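Local coordinates for protein cellulase CEL9M (Clostridium cellulolyticum, PDB 1IA6) that probably hydrolyses internal beta-1,4-glucosidic linkages in cellulose and related beta-glucans, as a family 9 glycoside hydrolase that also binds calcium and zinc, at residues A[279-287]-A[309-320]. Residues are numbered along the deposited sequence; the frame is centred on the assembly and turned at random.
Sequences AIEFNFNYW and YAAAESMVMLVY. Unlike the reference sequence in segment 279-287: F282 (reference Ile).
F284 of helix 274-289 is the knob of this contact, set into a hole formed by E313, V316, M317 and Y320 of helix 306-323. Its CG lies anti to the carbonyl carbon (chi1 -71°), which carries the ring across to the partner helix. There its edge points at the face of Y320 in a T-shaped pair, F284 CE2 lying 3.6 Å from Y320 CG with the ring planes at 76°. M317 CG lies over one face of F284, 4.1 Å from the ring centroid, in a CH-pi contact; the sulfur stands farther above the same face, at Met-aromatic distance. I280 CG2 covers the opposite face near the rim and also lies 4.2 Å from Y320 CD1. One turn on, W287 lies flat against E313: E313 CG sits 3.7 Å from the centroid of the five-membered ring, and the carboxylate is stacked almost parallel to the indole. A bend at chi2 folds the acid back over that ring and brings E313 OE2 to 2.6 Å from N283 OD1. T253 OG1 bonds E313 OE1, N283 ND2 bonds the carbonyls of D250 and W252, and W287 NE1 also bonds that of W252, so this buried polar cluster is pinned to the 250-253 loop. Against this tightly packed centre, the more open side lies at the partly exposed Y320 and Y309, where W287 CH2 lies 3.9 Å from Y309 O, obliquely to the ring. The two segments run roughly antiparallel, their axes 11.5 Å apart at an angle of 132°, as successive helices of the family 9 alpha barrel. Helix 260-271 packs on I280, N283 and Y320, helix 64-80 on M315 and V319, and helix 327-341 on S314, L318 and Y320.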
loop_
_atom_site.group_PDB
_atom_site.type_symbol
_atom_site.label_atom_id
_atom_site.label_comp_id
_atom_site.label_asym_id
_atom_site.label_seq_id
_atom_site.Cartn_x
_atom_site.Cartn_y
_atom_site.Cartn_z
ATOM N N ALA A 279 -23.236 2.411 -4.562
ATOM C CA ALA A 279 -22.284 2.130 -3.489
ATOM C C ALA A 279 -21.205 3.208 -3.448
ATOM O O ALA A 279 -20.849 3.710 -2.379
ATOM C CB ALA A 279 -21.651 0.760 -3.693
ATOM N N ILE A 280 -20.681 3.560 -4.618
ATOM C CA ILE A 280 -19.653 4.588 -4.716
ATOM C C ILE A 280 -20.195 5.950 -4.293
ATOM O O ILE A 280 -19.554 6.676 -3.530
ATOM C CB ILE A 280 -19.112 4.689 -6.160
ATOM C CG1 ILE A 280 -18.374 3.401 -6.521
ATOM C CG2 ILE A 280 -18.197 5.890 -6.296
ATOM C CD1 ILE A 280 -17.271 3.039 -5.557
ATOM N N GLU A 281 -21.377 6.297 -4.790
ATOM C CA GLU A 281 -21.997 7.575 -4.449
ATOM C C GLU A 281 -22.200 7.705 -2.943
ATOM O O GLU A 281 -21.954 8.766 -2.365
ATOM C CB GLU A 281 -23.345 7.716 -5.155
ATOM C CG GLU A 281 -23.254 7.798 -6.666
ATOM C CD GLU A 281 -24.622 7.846 -7.322
ATOM O OE1 GLU A 281 -25.416 8.749 -6.978
ATOM O OE2 GLU A 281 -24.906 6.980 -8.180
ATOM N N PHE A 282 -22.659 6.629 -2.311
ATOM C CA PHE A 282 -22.885 6.639 -0.868
ATOM C C PHE A 282 -21.595 6.960 -0.127
ATOM O O PHE A 282 -21.549 7.872 0.701
ATOM C CB PHE A 282 -23.397 5.282 -0.378
ATOM C CG PHE A 282 -23.565 5.208 1.119
ATOM C CD1 PHE A 282 -24.741 5.640 1.724
ATOM C CD2 PHE A 282 -22.525 4.758 1.926
ATOM C CE1 PHE A 282 -24.879 5.625 3.111
ATOM C CE2 PHE A 282 -22.652 4.739 3.315
ATOM C CZ PHE A 282 -23.831 5.175 3.909
ATOM N N ASN A 283 -20.547 6.195 -0.422
ATOM C CA ASN A 283 -19.264 6.395 0.235
ATOM C C ASN A 283 -18.724 7.804 0.041
ATOM O O ASN A 283 -18.269 8.432 0.994
ATOM C CB ASN A 283 -18.247 5.365 -0.259
ATOM C CG ASN A 283 -16.858 5.612 0.290
ATOM O OD1 ASN A 283 -16.030 6.246 -0.357
ATOM N ND2 ASN A 283 -16.604 5.130 1.502
ATOM N N PHE A 284 -18.786 8.310 -1.187
ATOM C CA PHE A 284 -18.292 9.651 -1.462
ATOM C C PHE A 284 -19.090 10.709 -0.711
ATOM O O PHE A 284 -18.512 11.599 -0.088
ATOM C CB PHE A 284 -18.333 9.942 -2.968
ATOM C CG PHE A 284 -17.308 9.181 -3.768
ATOM C CD1 PHE A 284 -16.332 8.413 -3.135
ATOM C CD2 PHE A 284 -17.300 9.260 -5.157
ATOM C CE1 PHE A 284 -15.360 7.736 -3.876
ATOM C CE2 PHE A 284 -16.332 8.587 -5.908
ATOM C CZ PHE A 284 -15.362 7.825 -5.264
ATOM N N ASN A 285 -20.415 10.611 -0.761
ATOM C CA ASN A 285 -21.261 11.580 -0.070
ATOM C C ASN A 285 -21.098 11.484 1.440
ATOM O O ASN A 285 -21.255 12.474 2.154
ATOM C CB ASN A 285 -22.732 11.389 -0.454
ATOM C CG ASN A 285 -23.025 11.849 -1.867
ATOM O OD1 ASN A 285 -22.408 12.794 -2.358
ATOM N ND2 ASN A 285 -23.976 11.197 -2.523
ATOM N N TYR A 286 -20.775 10.290 1.924
ATOM C CA TYR A 286 -20.573 10.086 3.350
ATOM C C TYR A 286 -19.315 10.838 3.785
ATOM O O TYR A 286 -19.298 11.490 4.828
ATOM C CB TYR A 286 -20.443 8.591 3.650
ATOM C CG TYR A 286 -20.324 8.269 5.120
ATOM C CD1 TYR A 286 -19.087 8.286 5.760
ATOM C CD2 TYR A 286 -21.455 7.962 5.878
ATOM C CE1 TYR A 286 -18.977 8.007 7.122
ATOM C CE2 TYR A 286 -21.359 7.683 7.237
ATOM C CZ TYR A 286 -20.117 7.706 7.852
ATOM O OH TYR A 286 -20.021 7.420 9.194
ATOM N N TRP A 287 -18.266 10.758 2.973
ATOM C CA TRP A 287 -17.022 11.452 3.290
ATOM C C TRP A 287 -17.156 12.963 3.168
ATOM O O TRP A 287 -16.487 13.708 3.876
ATOM C CB TRP A 287 -15.881 10.965 2.388
ATOM C CG TRP A 287 -15.134 9.817 2.982
ATOM C CD1 TRP A 287 -15.574 8.530 3.119
ATOM C CD2 TRP A 287 -13.842 9.867 3.596
ATOM N NE1 TRP A 287 -14.637 7.778 3.785
ATOM C CE2 TRP A 287 -13.565 8.574 4.091
ATOM C CE3 TRP A 287 -12.892 10.882 3.782
ATOM C CZ2 TRP A 287 -12.373 8.267 4.759
ATOM C CZ3 TRP A 287 -11.708 10.575 4.448
ATOM C CH2 TRP A 287 -11.463 9.276 4.928
ATOM N N TYR A 309 -5.591 7.254 5.683
ATOM C CA TYR A 309 -6.984 7.152 5.259
ATOM C C TYR A 309 -7.405 8.300 4.347
ATOM O O TYR A 309 -8.088 8.079 3.348
ATOM C CB TYR A 309 -7.915 7.104 6.476
ATOM C CG TYR A 309 -7.797 5.834 7.285
ATOM C CD1 TYR A 309 -7.917 4.585 6.674
ATOM C CD2 TYR A 309 -7.574 5.874 8.663
ATOM C CE1 TYR A 309 -7.818 3.409 7.410
ATOM C CE2 TYR A 309 -7.475 4.697 9.411
ATOM C CZ TYR A 309 -7.598 3.470 8.774
ATOM O OH TYR A 309 -7.502 2.299 9.491
ATOM N N ALA A 310 -7.008 9.524 4.691
ATOM C CA ALA A 310 -7.370 10.685 3.881
ATOM C C ALA A 310 -6.793 10.586 2.468
ATOM O O ALA A 310 -7.470 10.910 1.484
ATOM C CB ALA A 310 -6.894 11.972 4.560
ATOM N N ALA A 311 -5.545 10.133 2.370
ATOM C CA ALA A 311 -4.890 9.981 1.074
ATOM C C ALA A 311 -5.539 8.873 0.245
ATOM O O ALA A 311 -5.731 9.024 -0.959
ATOM C CB ALA A 311 -3.404 9.682 1.268
ATOM N N ALA A 312 -5.871 7.759 0.894
ATOM C CA ALA A 312 -6.490 6.625 0.210
ATOM C C ALA A 312 -7.859 6.974 -0.378
ATOM O O ALA A 312 -8.155 6.633 -1.523
ATOM C CB ALA A 312 -6.612 5.437 1.168
ATOM N N GLU A 313 -8.699 7.652 0.397
ATOM C CA GLU A 313 -10.019 8.023 -0.106
ATOM C C GLU A 313 -9.854 9.017 -1.254
ATOM O O GLU A 313 -10.553 8.938 -2.261
ATOM C CB GLU A 313 -10.863 8.648 1.010
ATOM C CG GLU A 313 -12.273 9.080 0.592
ATOM C CD GLU A 313 -13.223 7.916 0.335
ATOM O OE1 GLU A 313 -12.938 6.781 0.775
ATOM O OE2 GLU A 313 -14.278 8.146 -0.295
ATOM N N SER A 314 -8.921 9.952 -1.104
ATOM C CA SER A 314 -8.689 10.950 -2.142
ATOM C C SER A 314 -8.229 10.297 -3.445
ATOM O O SER A 314 -8.615 10.726 -4.534
ATOM C CB SER A 314 -7.658 11.975 -1.664
ATOM O OG SER A 314 -8.152 12.686 -0.539
ATOM N N MET A 315 -7.413 9.254 -3.338
ATOM C CA MET A 315 -6.942 8.565 -4.534
ATOM C C MET A 315 -8.115 7.937 -5.291
ATOM O O MET A 315 -8.208 8.056 -6.515
ATOM C CB MET A 315 -5.928 7.475 -4.173
ATOM C CG MET A 315 -5.410 6.733 -5.399
ATOM S SD MET A 315 -4.514 5.229 -5.018
ATOM C CE MET A 315 -4.585 4.411 -6.607
ATOM N N VAL A 316 -9.006 7.265 -4.565
ATOM C CA VAL A 316 -10.163 6.630 -5.189
ATOM C C VAL A 316 -11.030 7.676 -5.888
ATOM O O VAL A 316 -11.494 7.462 -7.009
ATOM C CB VAL A 316 -11.015 5.870 -4.145
ATOM C CG1 VAL A 316 -12.224 5.231 -4.820
ATOM C CG2 VAL A 316 -10.165 4.801 -3.467
ATOM N N MET A 317 -11.246 8.810 -5.229
ATOM C CA MET A 317 -12.047 9.876 -5.818
ATOM C C MET A 317 -11.417 10.402 -7.106
ATOM O O MET A 317 -12.126 10.717 -8.061
ATOM C CB MET A 317 -12.221 11.031 -4.831
ATOM C CG MET A 317 -13.028 10.673 -3.603
ATOM S SD MET A 317 -13.213 12.087 -2.506
ATOM C CE MET A 317 -14.659 11.581 -1.554
ATOM N N LEU A 318 -10.091 10.501 -7.141
ATOM C CA LEU A 318 -9.425 10.997 -8.347
ATOM C C LEU A 318 -9.474 9.996 -9.498
ATOM O O LEU A 318 -9.518 10.388 -10.665
ATOM C CB LEU A 318 -7.972 11.384 -8.045
ATOM C CG LEU A 318 -7.804 12.603 -7.132
ATOM C CD1 LEU A 318 -6.338 12.993 -7.079
ATOM C CD2 LEU A 318 -8.640 13.766 -7.653
ATOM N N VAL A 319 -9.461 8.705 -9.182
ATOM C CA VAL A 319 -9.543 7.693 -10.232
ATOM C C VAL A 319 -10.947 7.794 -10.824
ATOM O O VAL A 319 -11.131 7.740 -12.040
ATOM C CB VAL A 319 -9.317 6.273 -9.669
ATOM C CG1 VAL A 319 -9.541 5.234 -10.759
ATOM C CG2 VAL A 319 -7.903 6.160 -9.123
ATOM N N TYR A 320 -11.934 7.956 -9.948
ATOM C CA TYR A 320 -13.324 8.090 -10.362
ATOM C C TYR A 320 -13.494 9.316 -11.262
ATOM O O TYR A 320 -14.229 9.273 -12.251
ATOM C CB TYR A 320 -14.220 8.237 -9.128
ATOM C CG TYR A 320 -15.677 8.471 -9.439
ATOM C CD1 TYR A 320 -16.498 7.424 -9.855
ATOM C CD2 TYR A 320 -16.240 9.741 -9.317
ATOM C CE1 TYR A 320 -17.849 7.636 -10.138
ATOM C CE2 TYR A 320 -17.586 9.964 -9.599
ATOM C CZ TYR A 320 -18.383 8.907 -10.006
ATOM O OH TYR A 320 -19.720 9.121 -10.271
#